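Local coordinates for alpha-toxin (Clostridium novyi, PDB 2VK9), which is a large clostridial toxin, represented by its catalytic domain, which belongs to the glycosyltransferase family of the TcdA and TcdB toxins and has a GT-A fold, at residues 133-142 and 220-228; 413-421 and 429-440. All coordinates share one frame; numbering follows the deposited sequence.

Contact 1 (133-142 and 220-228); sequences YDKNSLLVNT and LNNQKENNN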
# COMPACT_ATOMS: atom_id res chain seq x y z
N TYR A 133 4.03 -11.08 12.86
CA TYR A 133 4.57 -12.05 11.93
C TYR A 133 3.69 -13.29 11.89
O TYR A 133 2.78 -13.45 12.71
CB TYR A 133 6.00 -12.40 12.31
CG TYR A 133 6.15 -13.47 13.36
CD1 TYR A 133 5.73 -13.27 14.68
CD2 TYR A 133 6.76 -14.69 13.05
CE1 TYR A 133 5.90 -14.24 15.64
CE2 TYR A 133 6.94 -15.68 14.01
CZ TYR A 133 6.51 -15.45 15.31
OH TYR A 133 6.67 -16.43 16.27
N ASP A 134 3.95 -14.15 10.92
CA ASP A 134 3.16 -15.35 10.76
C ASP A 134 4.05 -16.57 11.00
O ASP A 134 4.78 -17.05 10.10
CB ASP A 134 2.53 -15.37 9.37
CG ASP A 134 1.56 -16.51 9.19
OD1 ASP A 134 1.66 -17.51 9.93
OD2 ASP A 134 0.70 -16.41 8.31
N LYS A 135 3.96 -17.07 12.23
CA LYS A 135 4.73 -18.21 12.71
C LYS A 135 4.55 -19.41 11.80
O LYS A 135 5.47 -20.21 11.60
CB LYS A 135 4.29 -18.56 14.13
CG LYS A 135 5.08 -19.64 14.80
CD LYS A 135 4.42 -20.07 16.09
CE LYS A 135 5.43 -20.80 16.96
NZ LYS A 135 4.78 -21.78 17.88
N ASN A 136 3.35 -19.54 11.24
CA ASN A 136 3.01 -20.70 10.45
C ASN A 136 3.51 -20.64 9.02
O ASN A 136 3.48 -21.65 8.30
CB ASN A 136 1.51 -20.97 10.48
CG ASN A 136 1.07 -21.64 11.77
OD1 ASN A 136 -0.10 -21.95 11.93
ND2 ASN A 136 2.00 -21.89 12.68
N SER A 137 3.97 -19.46 8.60
CA SER A 137 4.41 -19.28 7.23
C SER A 137 5.70 -18.46 7.21
O SER A 137 5.68 -17.23 7.04
CB SER A 137 3.30 -18.62 6.40
OG SER A 137 3.30 -17.23 6.60
N LEU A 138 6.81 -19.17 7.42
CA LEU A 138 8.11 -18.55 7.61
C LEU A 138 9.06 -18.99 6.51
O LEU A 138 10.27 -18.70 6.54
CB LEU A 138 8.68 -18.96 8.97
CG LEU A 138 8.17 -18.26 10.22
CD1 LEU A 138 8.40 -19.13 11.43
CD2 LEU A 138 8.89 -16.97 10.37
N LEU A 139 8.50 -19.71 5.54
CA LEU A 139 9.29 -20.28 4.48
C LEU A 139 8.82 -19.80 3.12
O LEU A 139 9.26 -20.30 2.08
CB LEU A 139 9.20 -21.80 4.54
CG LEU A 139 9.84 -22.51 5.72
CD1 LEU A 139 9.56 -24.01 5.58
CD2 LEU A 139 11.34 -22.22 5.79
N VAL A 140 7.93 -18.81 3.12
CA VAL A 140 7.35 -18.30 1.88
C VAL A 140 8.43 -17.69 0.99
O VAL A 140 8.47 -17.91 -0.21
CB VAL A 140 6.22 -17.30 2.15
CG1 VAL A 140 5.53 -16.93 0.85
CG2 VAL A 140 5.21 -17.87 3.14
N ASN A 141 9.33 -16.93 1.61
CA ASN A 141 10.44 -16.36 0.90
C ASN A 141 11.35 -17.42 0.27
O ASN A 141 11.76 -17.29 -0.88
CB ASN A 141 11.23 -15.46 1.84
CG ASN A 141 12.41 -14.84 1.16
OD1 ASN A 141 12.26 -14.09 0.19
ND2 ASN A 141 13.60 -15.15 1.65
N THR A 142 11.66 -18.48 1.03
CA THR A 142 12.41 -19.62 0.50
C THR A 142 11.65 -20.29 -0.64
O THR A 142 12.26 -20.69 -1.64
CB THR A 142 12.76 -20.64 1.61
OG1 THR A 142 13.95 -20.21 2.27
CG2 THR A 142 13.01 -22.04 1.04
N LEU A 220 15.33 -27.29 5.72
CA LEU A 220 14.14 -26.48 5.80
C LEU A 220 13.63 -26.36 7.25
O LEU A 220 13.29 -25.28 7.70
CB LEU A 220 13.05 -26.99 4.87
CG LEU A 220 13.28 -26.74 3.39
CD1 LEU A 220 12.26 -27.52 2.59
CD2 LEU A 220 13.19 -25.28 3.05
N ASN A 221 13.60 -27.47 7.98
CA ASN A 221 13.24 -27.43 9.39
C ASN A 221 14.15 -26.49 10.18
O ASN A 221 13.69 -25.76 11.04
CB ASN A 221 13.31 -28.82 10.01
CG ASN A 221 12.21 -29.74 9.51
OD1 ASN A 221 11.19 -29.31 8.96
ND2 ASN A 221 12.40 -31.04 9.74
N ASN A 222 15.44 -26.52 9.88
CA ASN A 222 16.40 -25.66 10.57
C ASN A 222 16.17 -24.18 10.28
O ASN A 222 16.29 -23.33 11.17
CB ASN A 222 17.82 -26.09 10.24
CG ASN A 222 18.88 -25.32 11.03
OD1 ASN A 222 19.06 -25.53 12.23
ND2 ASN A 222 19.61 -24.45 10.34
N GLN A 223 15.83 -23.85 9.03
CA GLN A 223 15.52 -22.47 8.64
C GLN A 223 14.34 -21.92 9.42
O GLN A 223 14.42 -20.82 9.97
CB GLN A 223 15.23 -22.36 7.16
CG GLN A 223 16.44 -22.24 6.26
CD GLN A 223 16.02 -22.16 4.79
OE1 GLN A 223 15.23 -21.28 4.40
NE2 GLN A 223 16.53 -23.10 3.98
N LYS A 224 13.25 -22.70 9.46
CA LYS A 224 12.09 -22.43 10.30
C LYS A 224 12.40 -22.06 11.75
O LYS A 224 11.94 -21.00 12.21
CB LYS A 224 11.16 -23.64 10.32
CG LYS A 224 10.05 -23.61 9.31
CD LYS A 224 9.36 -24.97 9.26
CE LYS A 224 8.82 -25.39 10.62
NZ LYS A 224 8.42 -26.83 10.66
N GLU A 225 13.14 -22.92 12.47
CA GLU A 225 13.46 -22.67 13.88
C GLU A 225 14.24 -21.39 13.99
O GLU A 225 13.91 -20.53 14.80
CB GLU A 225 14.31 -23.77 14.52
CG GLU A 225 13.57 -25.02 14.92
CD GLU A 225 12.34 -24.78 15.79
OE1 GLU A 225 12.49 -24.26 16.93
OE2 GLU A 225 11.23 -25.14 15.34
N ASN A 226 15.27 -21.27 13.16
CA ASN A 226 16.06 -20.05 13.15
C ASN A 226 15.19 -18.82 12.96
O ASN A 226 15.19 -17.92 13.80
CB ASN A 226 17.17 -20.13 12.09
CG ASN A 226 18.29 -21.07 12.49
OD1 ASN A 226 18.47 -21.38 13.67
ND2 ASN A 226 19.06 -21.54 11.50
N ASN A 227 14.41 -18.81 11.87
CA ASN A 227 13.44 -17.76 11.62
C ASN A 227 12.52 -17.47 12.81
O ASN A 227 12.34 -16.32 13.20
CB ASN A 227 12.60 -18.09 10.39
CG ASN A 227 13.39 -18.04 9.08
OD1 ASN A 227 14.60 -17.83 9.08
ND2 ASN A 227 12.70 -18.23 7.96
N ASN A 228 11.97 -18.52 13.42
CA ASN A 228 11.07 -18.34 14.54
C ASN A 228 11.75 -17.85 15.83
O ASN A 228 11.24 -16.96 16.51
CB ASN A 228 10.24 -19.59 14.81
CG ASN A 228 8.99 -19.30 15.62
OD1 ASN A 228 8.34 -18.27 15.43
ND2 ASN A 228 8.66 -20.18 16.53

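Contact 2 (413-421 and 429-440); sequences NSIIQEKFK and YINSVSELVLET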
# COMPACT_ATOMS: atom_id res chain seq x y z
N ASN A 413 -10.92 -12.27 -8.67
CA ASN A 413 -11.15 -13.69 -8.46
C ASN A 413 -12.34 -14.22 -9.27
O ASN A 413 -12.34 -15.38 -9.68
CB ASN A 413 -11.30 -14.00 -6.96
CG ASN A 413 -9.98 -13.88 -6.19
OD1 ASN A 413 -8.89 -13.87 -6.78
ND2 ASN A 413 -10.08 -13.78 -4.88
N SER A 414 -13.33 -13.37 -9.51
CA SER A 414 -14.52 -13.77 -10.26
C SER A 414 -14.20 -14.13 -11.71
O SER A 414 -15.01 -14.76 -12.38
CB SER A 414 -15.62 -12.70 -10.21
OG SER A 414 -15.30 -11.58 -11.01
N ILE A 415 -13.03 -13.73 -12.19
CA ILE A 415 -12.65 -14.10 -13.56
C ILE A 415 -11.40 -14.98 -13.67
O ILE A 415 -11.28 -15.74 -14.63
CB ILE A 415 -12.63 -12.89 -14.53
CG1 ILE A 415 -11.34 -12.09 -14.41
CG2 ILE A 415 -13.85 -11.99 -14.32
CD1 ILE A 415 -11.35 -10.83 -15.26
N ILE A 416 -10.48 -14.90 -12.71
CA ILE A 416 -9.27 -15.73 -12.79
C ILE A 416 -9.32 -17.08 -12.06
O ILE A 416 -8.65 -18.02 -12.47
CB ILE A 416 -7.97 -14.99 -12.39
CG1 ILE A 416 -7.99 -14.60 -10.91
CG2 ILE A 416 -7.73 -13.80 -13.30
CD1 ILE A 416 -6.64 -14.62 -10.24
N GLN A 417 -10.10 -17.18 -10.98
CA GLN A 417 -9.96 -18.34 -10.08
C GLN A 417 -10.39 -19.68 -10.66
O GLN A 417 -9.65 -20.67 -10.53
CB GLN A 417 -10.60 -18.10 -8.70
CG GLN A 417 -9.81 -17.14 -7.79
CD GLN A 417 -8.40 -17.60 -7.45
OE1 GLN A 417 -8.02 -17.65 -6.28
NE2 GLN A 417 -7.61 -17.94 -8.46
N GLU A 418 -11.56 -19.73 -11.28
CA GLU A 418 -12.03 -20.98 -11.86
C GLU A 418 -11.24 -21.33 -13.12
O GLU A 418 -11.09 -22.50 -13.46
CB GLU A 418 -13.52 -20.92 -12.15
CG GLU A 418 -14.20 -22.26 -11.98
CD GLU A 418 -15.59 -22.26 -12.58
OE1 GLU A 418 -16.46 -21.48 -12.08
OE2 GLU A 418 -15.81 -23.04 -13.56
N LYS A 419 -10.71 -20.31 -13.79
CA LYS A 419 -9.86 -20.52 -14.95
C LYS A 419 -8.43 -20.93 -14.55
O LYS A 419 -7.63 -21.31 -15.40
CB LYS A 419 -9.86 -19.29 -15.86
CG LYS A 419 -11.08 -19.21 -16.78
CD LYS A 419 -12.32 -18.66 -16.06
CE LYS A 419 -13.61 -19.36 -16.51
NZ LYS A 419 -13.91 -19.19 -17.96
N PHE A 420 -8.11 -20.85 -13.27
CA PHE A 420 -6.83 -21.33 -12.76
C PHE A 420 -7.02 -22.79 -12.37
O PHE A 420 -6.10 -23.59 -12.47
CB PHE A 420 -6.40 -20.49 -11.56
CG PHE A 420 -5.04 -20.83 -11.03
CD1 PHE A 420 -3.89 -20.40 -11.69
CD2 PHE A 420 -4.90 -21.54 -9.84
CE1 PHE A 420 -2.62 -20.71 -11.18
CE2 PHE A 420 -3.65 -21.85 -9.34
CZ PHE A 420 -2.50 -21.43 -10.01
N LYS A 421 -8.23 -23.10 -11.95
CA LYS A 421 -8.65 -24.46 -11.64
C LYS A 421 -8.82 -25.30 -12.92
O LYS A 421 -8.51 -26.49 -12.93
CB LYS A 421 -9.96 -24.42 -10.84
CG LYS A 421 -10.47 -25.78 -10.39
CD LYS A 421 -11.52 -25.66 -9.32
CE LYS A 421 -11.81 -27.03 -8.73
NZ LYS A 421 -12.32 -26.90 -7.34
N TYR A 429 -4.45 -20.52 -20.12
CA TYR A 429 -4.85 -19.64 -19.03
C TYR A 429 -5.10 -18.21 -19.51
O TYR A 429 -6.19 -17.69 -19.30
CB TYR A 429 -3.83 -19.68 -17.87
CG TYR A 429 -4.08 -18.62 -16.80
CD1 TYR A 429 -5.05 -18.80 -15.81
CD2 TYR A 429 -3.36 -17.43 -16.80
CE1 TYR A 429 -5.29 -17.83 -14.84
CE2 TYR A 429 -3.59 -16.45 -15.84
CZ TYR A 429 -4.55 -16.65 -14.87
OH TYR A 429 -4.77 -15.68 -13.91
N ILE A 430 -4.10 -17.60 -20.16
CA ILE A 430 -4.19 -16.20 -20.59
C ILE A 430 -5.11 -15.96 -21.78
O ILE A 430 -5.43 -14.82 -22.10
CB ILE A 430 -2.81 -15.56 -20.88
CG1 ILE A 430 -2.17 -16.19 -22.12
CG2 ILE A 430 -1.91 -15.64 -19.64
CD1 ILE A 430 -0.88 -15.50 -22.60
N ASN A 431 -5.51 -17.04 -22.46
CA ASN A 431 -6.51 -16.96 -23.52
C ASN A 431 -7.91 -16.98 -22.91
O ASN A 431 -8.74 -16.10 -23.18
CB ASN A 431 -6.33 -18.08 -24.56
CG ASN A 431 -5.09 -17.88 -25.46
OD1 ASN A 431 -4.60 -16.76 -25.62
ND2 ASN A 431 -4.60 -18.98 -26.04
N SER A 432 -8.16 -17.98 -22.07
CA SER A 432 -9.43 -18.13 -21.38
C SER A 432 -9.74 -16.93 -20.47
O SER A 432 -10.89 -16.52 -20.36
CB SER A 432 -9.41 -19.43 -20.57
OG SER A 432 -10.69 -19.71 -20.03
N VAL A 433 -8.70 -16.38 -19.84
CA VAL A 433 -8.84 -15.20 -18.98
C VAL A 433 -9.08 -13.95 -19.83
O VAL A 433 -9.91 -13.10 -19.48
CB VAL A 433 -7.61 -15.01 -18.04
CG1 VAL A 433 -7.41 -13.54 -17.64
CG2 VAL A 433 -7.74 -15.89 -16.81
N SER A 434 -8.36 -13.86 -20.95
CA SER A 434 -8.48 -12.71 -21.84
C SER A 434 -9.89 -12.54 -22.41
O SER A 434 -10.46 -11.45 -22.34
CB SER A 434 -7.45 -12.77 -22.96
OG SER A 434 -7.11 -11.46 -23.36
N GLU A 435 -10.46 -13.62 -22.95
CA GLU A 435 -11.82 -13.56 -23.47
C GLU A 435 -12.80 -13.10 -22.40
O GLU A 435 -13.71 -12.32 -22.68
CB GLU A 435 -12.26 -14.90 -24.10
CG GLU A 435 -12.69 -15.99 -23.11
CD GLU A 435 -14.04 -16.63 -23.45
OE1 GLU A 435 -14.39 -16.72 -24.65
OE2 GLU A 435 -14.75 -17.05 -22.51
N LEU A 436 -12.59 -13.56 -21.16
CA LEU A 436 -13.43 -13.15 -20.04
C LEU A 436 -13.34 -11.67 -19.69
O LEU A 436 -14.33 -11.06 -19.30
CB LEU A 436 -13.15 -14.01 -18.80
CG LEU A 436 -14.23 -15.02 -18.37
CD1 LEU A 436 -15.28 -14.36 -17.45
CD2 LEU A 436 -14.92 -15.72 -19.56
N VAL A 437 -12.15 -11.09 -19.85
CA VAL A 437 -11.97 -9.66 -19.61
C VAL A 437 -12.86 -8.84 -20.56
O VAL A 437 -13.61 -7.96 -20.12
CB VAL A 437 -10.47 -9.24 -19.70
CG1 VAL A 437 -10.31 -7.73 -19.93
CG2 VAL A 437 -9.73 -9.66 -18.44
N LEU A 438 -12.81 -9.17 -21.85
CA LEU A 438 -13.53 -8.40 -22.87
C LEU A 438 -15.04 -8.65 -22.87
O LEU A 438 -15.78 -7.95 -23.55
CB LEU A 438 -12.93 -8.66 -24.26
CG LEU A 438 -11.41 -8.49 -24.42
CD1 LEU A 438 -10.98 -8.84 -25.85
CD2 LEU A 438 -10.93 -7.09 -24.02
N GLU A 439 -15.50 -9.63 -22.10
CA GLU A 439 -16.93 -9.96 -22.03
C GLU A 439 -17.64 -9.44 -20.79
O GLU A 439 -18.87 -9.43 -20.73
CB GLU A 439 -17.14 -11.47 -22.12
CG GLU A 439 -16.87 -12.06 -23.49
CD GLU A 439 -16.90 -13.58 -23.49
OE1 GLU A 439 -17.52 -14.17 -22.57
OE2 GLU A 439 -16.30 -14.17 -24.42
N THR A 440 -16.86 -9.03 -19.78
CA THR A 440 -17.44 -8.63 -18.49
C THR A 440 -17.09 -7.21 -18.02
O THR A 440 -17.74 -6.68 -17.12
CB THR A 440 -17.11 -9.65 -17.37
OG1 THR A 440 -15.70 -9.90 -17.35
CG2 THR A 440 -17.87 -10.96 -17.59

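Contact 1 (133-142 and 220-228)
The phenol of Tyr133 reaches the side-chain amide of Asn228, its OH giving a hydrogen bond to OD1 at 2.6 Å. The hydroxyl lies in the carbonyl plane, and OD1 in turn sits at the edge of the ring, near its plane; ring and amide are turned 33° apart. Asn228 can meet it because its CG swings anti to the backbone N (chi1 -160°). Lys135 runs extended across the same amide, its CE 3.3 Å from Asn228 ND2. From the preceding residue, Asn227 ND2 donates to the backbone O of Leu138 at 2.9 Å, with the acceptor in the amide plane but an N-H...O angle of only 132°. At the far end, Thr142 OG1 gives a hydrogen bond to Gln223 OE1 at 2.7 Å, carried by the extended Gln223 chain.

Between these polar pairs lie the leucines. Leu138 splits its branches between two neighbours, CD1 against Asn228 CB and CD2 against Asn227 CB. Leu139 packs its CG 3.8 Å from Lys224 CG, crossing the lysine's aliphatic part at about a right angle, while Thr142 CG2 touches Leu220 CD2.

A type I turn from Asp134 to Ser137, with an Asx turn at Asp134, shapes the approach, and Asp202 accepts from the backbone N of Leu138. Tyr133 ends strand 128-133, bonded through its backbone to Thr237 and Ile239, and Leu139 occupies the N-cap position before helix 140-157. The contact thus lays this strand-to-helix connection along helix 217-234, with Ile206 of helix 201-213 touching both Leu139 and Lys224.

Contact 2 (413-421 and 429-440)
Ile416 and Val433 have the closest CA pair, 6.2 Å, where helices 413-421 and 429-440 pack nearly antiparallel, at 154° with their axes 9.6 Å apart. Their side chains lie side by side and point the same way, Ile416 CG2 meeting Val433 CG2 at 4.1 Å. That valine methyl also covers one face of the Tyr429 ring, offset toward its rim. The ring leans in from the start of the second segment, its CG anti to the backbone N (chi1 171°), and brings CD1 to 3.6 Å from Lys419 O, which lies at the ring edge in plane. Its OH touches Ile416 CG2, while CE1 approaches the edge of the Phe420 ring. Toward the other end, Ile415 sends CD1 to Val437 CG2 at 3.8 Å and CG2 past Leu436 CD1.

Lys419 folds back along the second helix, bent at three torsions, so that its CG lies beside Ser432 OG and NZ beside Leu436 CD2. Tyr182 meets both the Tyr429 and Phe420 rings, and Arg186 binds the carbonyl oxygens of Phe420 and Lys421.

The helical hairpin is therefore joined by apolar and van der Waals packing, without a hydrogen bond between the two segments. At most, Glu435 OE2, 5.1 Å from Lys419 NZ, may lend a weak electrostatic attraction at the margin.

Both contacts are partly buried, and their centres lie about 24 Å (contact 1) and 25 Å (contact 2) from the centre of the chain. They share no helix, and their nearest atoms are about 14 Å apart. Helix 247-259 is a common neighbour, touched by segments 133-142 and 413-421. Contact 1 joins a connection at the end of a sheet strand to a helix distant in sequence, and side-chain hydrogen bonds flank its leucines. Contact 2 pairs two helices that follow each other in the chain, with aliphatic and aromatic groups doing the work across a buried area of similar size.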